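Local coordinates for protein putative Phosphate (Eubacterium rectale, PDB 3DAO) that is a putative phosphatase of the haloacid dehalogenase-like hydrolase family, probably removing phosphate groups from substrates that have not been identified, at residues A[83-86]-A[87-90]; A[125-128]-A[129-132]. One frame throughout, in Å; residues are numbered along the deposited sequence.

Contact 1: residues A[83-86]-A[87-90]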
loop_
_atom_site.group_PDB
_atom_site.type_symbol
_atom_site.label_atom_id
_atom_site.label_comp_id
_atom_site.label_asym_id
_atom_site.label_seq_id
_atom_site.Cartn_x
_atom_site.Cartn_y
_atom_site.Cartn_z
ATOM N N ILE A 83 -5.022 5.575 3.022
ATOM C CA ILE A 83 -4.576 5.172 1.693
ATOM C C ILE A 83 -4.100 3.730 1.889
ATOM O O ILE A 83 -3.229 3.442 2.720
ATOM C CB ILE A 83 -3.512 6.102 1.090
ATOM C CG1 ILE A 83 -4.110 7.485 0.796
ATOM C CG2 ILE A 83 -2.936 5.464 -0.221
ATOM C CD1 ILE A 83 -3.082 8.560 0.484
ATOM N N THR A 84 -4.707 2.812 1.137
ATOM C CA THR A 84 -4.478 1.397 1.348
ATOM C C THR A 84 -3.987 0.708 0.097
ATOM O O THR A 84 -4.051 1.245 -1.007
ATOM C CB THR A 84 -5.805 0.673 1.779
ATOM O OG1 THR A 84 -6.651 0.407 0.642
ATOM C CG2 THR A 84 -6.598 1.492 2.832
ATOM N N ASP A 85 -3.469 -0.488 0.308
ATOM C CA ASP A 85 -3.122 -1.376 -0.826
ATOM C C ASP A 85 -2.197 -0.713 -1.811
ATOM O O ASP A 85 -2.330 -0.886 -3.049
ATOM C CB ASP A 85 -4.384 -1.886 -1.532
ATOM C CG ASP A 85 -5.213 -2.809 -0.668
ATOM O OD1 ASP A 85 -6.059 -2.307 0.087
ATOM O OD2 ASP A 85 -5.016 -4.048 -0.749
ATOM N N GLY A 86 -1.306 0.086 -1.251
ATOM C CA GLY A 86 -0.251 0.761 -1.989
ATOM C C GLY A 86 -0.712 1.920 -2.838
ATOM O O GLY A 86 -0.022 2.338 -3.770
ATOM N N GLY A 87 -1.871 2.459 -2.520
ATOM C CA GLY A 87 -2.375 3.601 -3.285
ATOM C C GLY A 87 -3.548 3.350 -4.212
ATOM O O GLY A 87 -3.924 4.230 -4.968
ATOM N N THR A 88 -4.159 2.171 -4.127
ATOM C CA THR A 88 -5.274 1.813 -5.000
ATOM C C THR A 88 -6.639 2.174 -4.410
ATOM O O THR A 88 -7.659 2.192 -5.112
ATOM C CB THR A 88 -5.275 0.316 -5.361
ATOM O OG1 THR A 88 -5.256 -0.481 -4.169
ATOM C CG2 THR A 88 -4.089 -0.037 -6.276
ATOM N N VAL A 89 -6.622 2.500 -3.110
ATOM C CA VAL A 89 -7.841 2.937 -2.401
ATOM C C VAL A 89 -7.518 4.073 -1.436
ATOM O O VAL A 89 -6.500 4.018 -0.721
ATOM C CB VAL A 89 -8.473 1.805 -1.582
ATOM C CG1 VAL A 89 -9.876 2.201 -1.067
ATOM C CG2 VAL A 89 -8.535 0.497 -2.376
ATOM N N VAL A 90 -8.379 5.088 -1.496
ATOM C CA VAL A 90 -8.357 6.271 -0.638
ATOM C C VAL A 90 -9.744 6.367 0.025
ATOM O O VAL A 90 -10.777 6.412 -0.644
ATOM C CB VAL A 90 -8.110 7.556 -1.425
ATOM C CG1 VAL A 90 -8.040 8.788 -0.487
ATOM C CG2 VAL A 90 -6.871 7.461 -2.328
#
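Thr-84 lays its hydroxyl against the flank of Val-89, OG1 lying 3.2 Å from Val-89 CB, while the backbone N of Thr-84 gives a nearly straight hydrogen bond to Val-89 O. With chi1 at 80°, OG1 lies between backbone N and carbonyl carbon, from where it donates to the anti lone pair of Asp-85 OD1, 2.8 Å away; threonine suits the place because its oxygen can reach the next residue's carboxylate. On the other face of the hairpin, Ile-83 and Val-90 run side by side, and Ile-83 CG2 rests 3.6 Å from Gly-87 CA. A CB on Gly-87 would clash with Gly-86 O, and Gly-86 takes a positive phi, easiest without a side chain. Thr-84 O accepts Gly-87 N at 2.9 Å from above the carbonyl plane; Thr-88 N, nearly straight ahead, makes a longer, more bent bond of 3.3 Å. Thr-88 and Val-89 together face Thr-84, a classic beta bulge where the second strand leaves the turn, and Thr-88 OG1 donates across the turn to Asp-85 O, from above its carbonyl plane. The hairpin joins strands 81-84 and 89-91 of the larger sheet: Ile-83 and Val-90 pack on helix 212-222, Thr-84 touches helix 66-72, and Ile-83 also meets strand 57-61.

Contact 2: residues A[125-128]-A[129-132]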
loop_
_atom_site.group_PDB
_atom_site.type_symbol
_atom_site.label_atom_id
_atom_site.label_comp_id
_atom_site.label_asym_id
_atom_site.label_seq_id
_atom_site.Cartn_x
_atom_site.Cartn_y
_atom_site.Cartn_z
ATOM N N ALA A 125 -6.707 -12.413 -7.741
ATOM C CA ALA A 125 -7.289 -11.105 -8.104
ATOM C C ALA A 125 -7.908 -10.519 -6.834
ATOM O O ALA A 125 -8.775 -11.142 -6.213
ATOM C CB ALA A 125 -8.334 -11.273 -9.196
ATOM N N ALA A 126 -7.429 -9.357 -6.434
ATOM C CA ALA A 126 -7.850 -8.748 -5.163
ATOM C C ALA A 126 -8.755 -7.544 -5.312
ATOM O O ALA A 126 -8.614 -6.763 -6.221
ATOM C CB ALA A 126 -6.625 -8.350 -4.332
ATOM N N THR A 127 -9.688 -7.444 -4.373
ATOM C CA THR A 127 -10.542 -6.266 -4.215
ATOM C C THR A 127 -10.102 -5.616 -2.883
ATOM O O THR A 127 -9.214 -6.139 -2.192
ATOM C CB THR A 127 -12.038 -6.618 -4.151
ATOM O OG1 THR A 127 -12.375 -7.062 -2.832
ATOM C CG2 THR A 127 -12.354 -7.707 -5.165
ATOM N N PRO A 128 -10.702 -4.480 -2.507
ATOM C CA PRO A 128 -10.287 -3.879 -1.247
ATOM C C PRO A 128 -10.632 -4.714 -0.034
ATOM O O PRO A 128 -10.004 -4.579 1.020
ATOM C CB PRO A 128 -11.057 -2.556 -1.206
ATOM C CG PRO A 128 -11.390 -2.238 -2.623
ATOM C CD PRO A 128 -11.495 -3.571 -3.340
ATOM N N ASP A 129 -11.578 -5.621 -0.200
ATOM C CA ASP A 129 -12.096 -6.399 0.910
ATOM C C ASP A 129 -11.635 -7.855 0.990
ATOM O O ASP A 129 -11.570 -8.451 2.066
ATOM C CB ASP A 129 -13.617 -6.394 0.825
ATOM C CG ASP A 129 -14.166 -5.014 0.862
ATOM O OD1 ASP A 129 -13.776 -4.288 1.792
ATOM O OD2 ASP A 129 -14.958 -4.646 -0.039
ATOM N N PHE A 130 -11.399 -8.449 -0.157
ATOM C CA PHE A 130 -10.960 -9.827 -0.178
ATOM C C PHE A 130 -10.200 -10.124 -1.435
ATOM O O PHE A 130 -10.105 -9.299 -2.341
ATOM C CB PHE A 130 -12.139 -10.787 -0.011
ATOM C CG PHE A 130 -13.371 -10.344 -0.723
ATOM C CD1 PHE A 130 -13.455 -10.440 -2.086
ATOM C CD2 PHE A 130 -14.419 -9.788 -0.027
ATOM C CE1 PHE A 130 -14.575 -10.009 -2.736
ATOM C CE2 PHE A 130 -15.529 -9.349 -0.673
ATOM C CZ PHE A 130 -15.607 -9.452 -2.023
ATOM N N CYS A 131 -9.666 -11.328 -1.437
ATOM C CA CYS A 131 -8.823 -11.807 -2.527
ATOM C C CYS A 131 -9.316 -13.121 -3.078
ATOM O O CYS A 131 -9.479 -14.109 -2.346
ATOM C CB CYS A 131 -7.403 -11.959 -2.036
ATOM S SG CYS A 131 -6.234 -12.299 -3.419
ATOM N N PHE A 132 -9.588 -13.099 -4.378
ATOM C CA PHE A 132 -10.054 -14.273 -5.124
ATOM C C PHE A 132 -8.923 -15.200 -5.555
ATOM O O PHE A 132 -7.859 -14.769 -6.003
ATOM C CB PHE A 132 -10.787 -13.848 -6.398
ATOM C CG PHE A 132 -12.062 -13.119 -6.162
ATOM C CD1 PHE A 132 -13.199 -13.809 -5.761
ATOM C CD2 PHE A 132 -12.150 -11.759 -6.402
ATOM C CE1 PHE A 132 -14.400 -13.146 -5.566
ATOM C CE2 PHE A 132 -13.352 -11.084 -6.203
ATOM C CZ PHE A 132 -14.483 -11.793 -5.785
HETATM O O HOH W 1 -14.633 -5.848 -2.423
#
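Thr-127 sets its hydroxyl over one face of the Phe-130 ring, near the rim, with OG1 3.6 Å from Phe-130 CD1, and turns its methyl toward the second aromatic, Thr-127 CG2 lying 3.7 Å from Phe-132 CE2. This is the tightly packed part. The edge of Phe-130 is directed at Phe-132 CE2, while Phe-130 CD1 stands above a face of the Phe-132 ring, so the aromatic pair and the threonine methyl make an apolar cluster, to which Arg-153 adds a cation-pi contact with Phe-130. Behind it, Ala-125 pairs with Phe-132 through two backbone hydrogen bonds; Ala-125 O sits at the ring's edge, 3.4 Å from Phe-132 CD2, and a side chain as small as alanine's is compatible with the ring beside it. Ala-126 CB and Cys-131 SG meet on the other face, 4.1 Å apart. The whole is a beta hairpin joining strands 122-126 and 131-133, whose turn is closed by Thr-127 N bonding Phe-130 O at 2.8 Å. Inside it, Thr-127 OG1 accepts from Asp-129 N at 3.1 Å, an ST turn, extended by a bond from Phe-130 N; a chi1 of 80° directs the oxygen inward. With an alanine here, lacking OG1 and the methyl, both amides would probably be left without this acceptor and a gap would open beside Phe-132. Toward solvent the contact is looser: Pro-128, whose fixed phi matches the turn, leads to exposed Asp-129, which reaches Thr-127 through a water that accepts from Thr-127 OG1 and donates to Asp-129 OD2, 2.7 Å away.

How the contacts relate
Both contacts are beta hairpins with four-residue connections, but they hold different sheets. Contact 1 is the core one: near the centre of the chain, it joins two strands of the eight-stranded sheet, and its aliphatic side chains pack on a helix, while the glycines allow the turn's positive phi angles. Contact 2, centred about 13 Å away, belongs to the six-stranded sheet and is only partly buried, so aromatic rings and alanines give way to an exposed aspartate and a water at its turn. A backbone carbonyl collects two amides in residues 83-90, whereas a threonine hydroxyl does so in 125-132. The hairpins touch at Val-89 CG2 and Pro-128 CG, 4.0 Å apart, where the Rossmann-like core of this haloacid dehalogenase-type fold faces what is probably its cap.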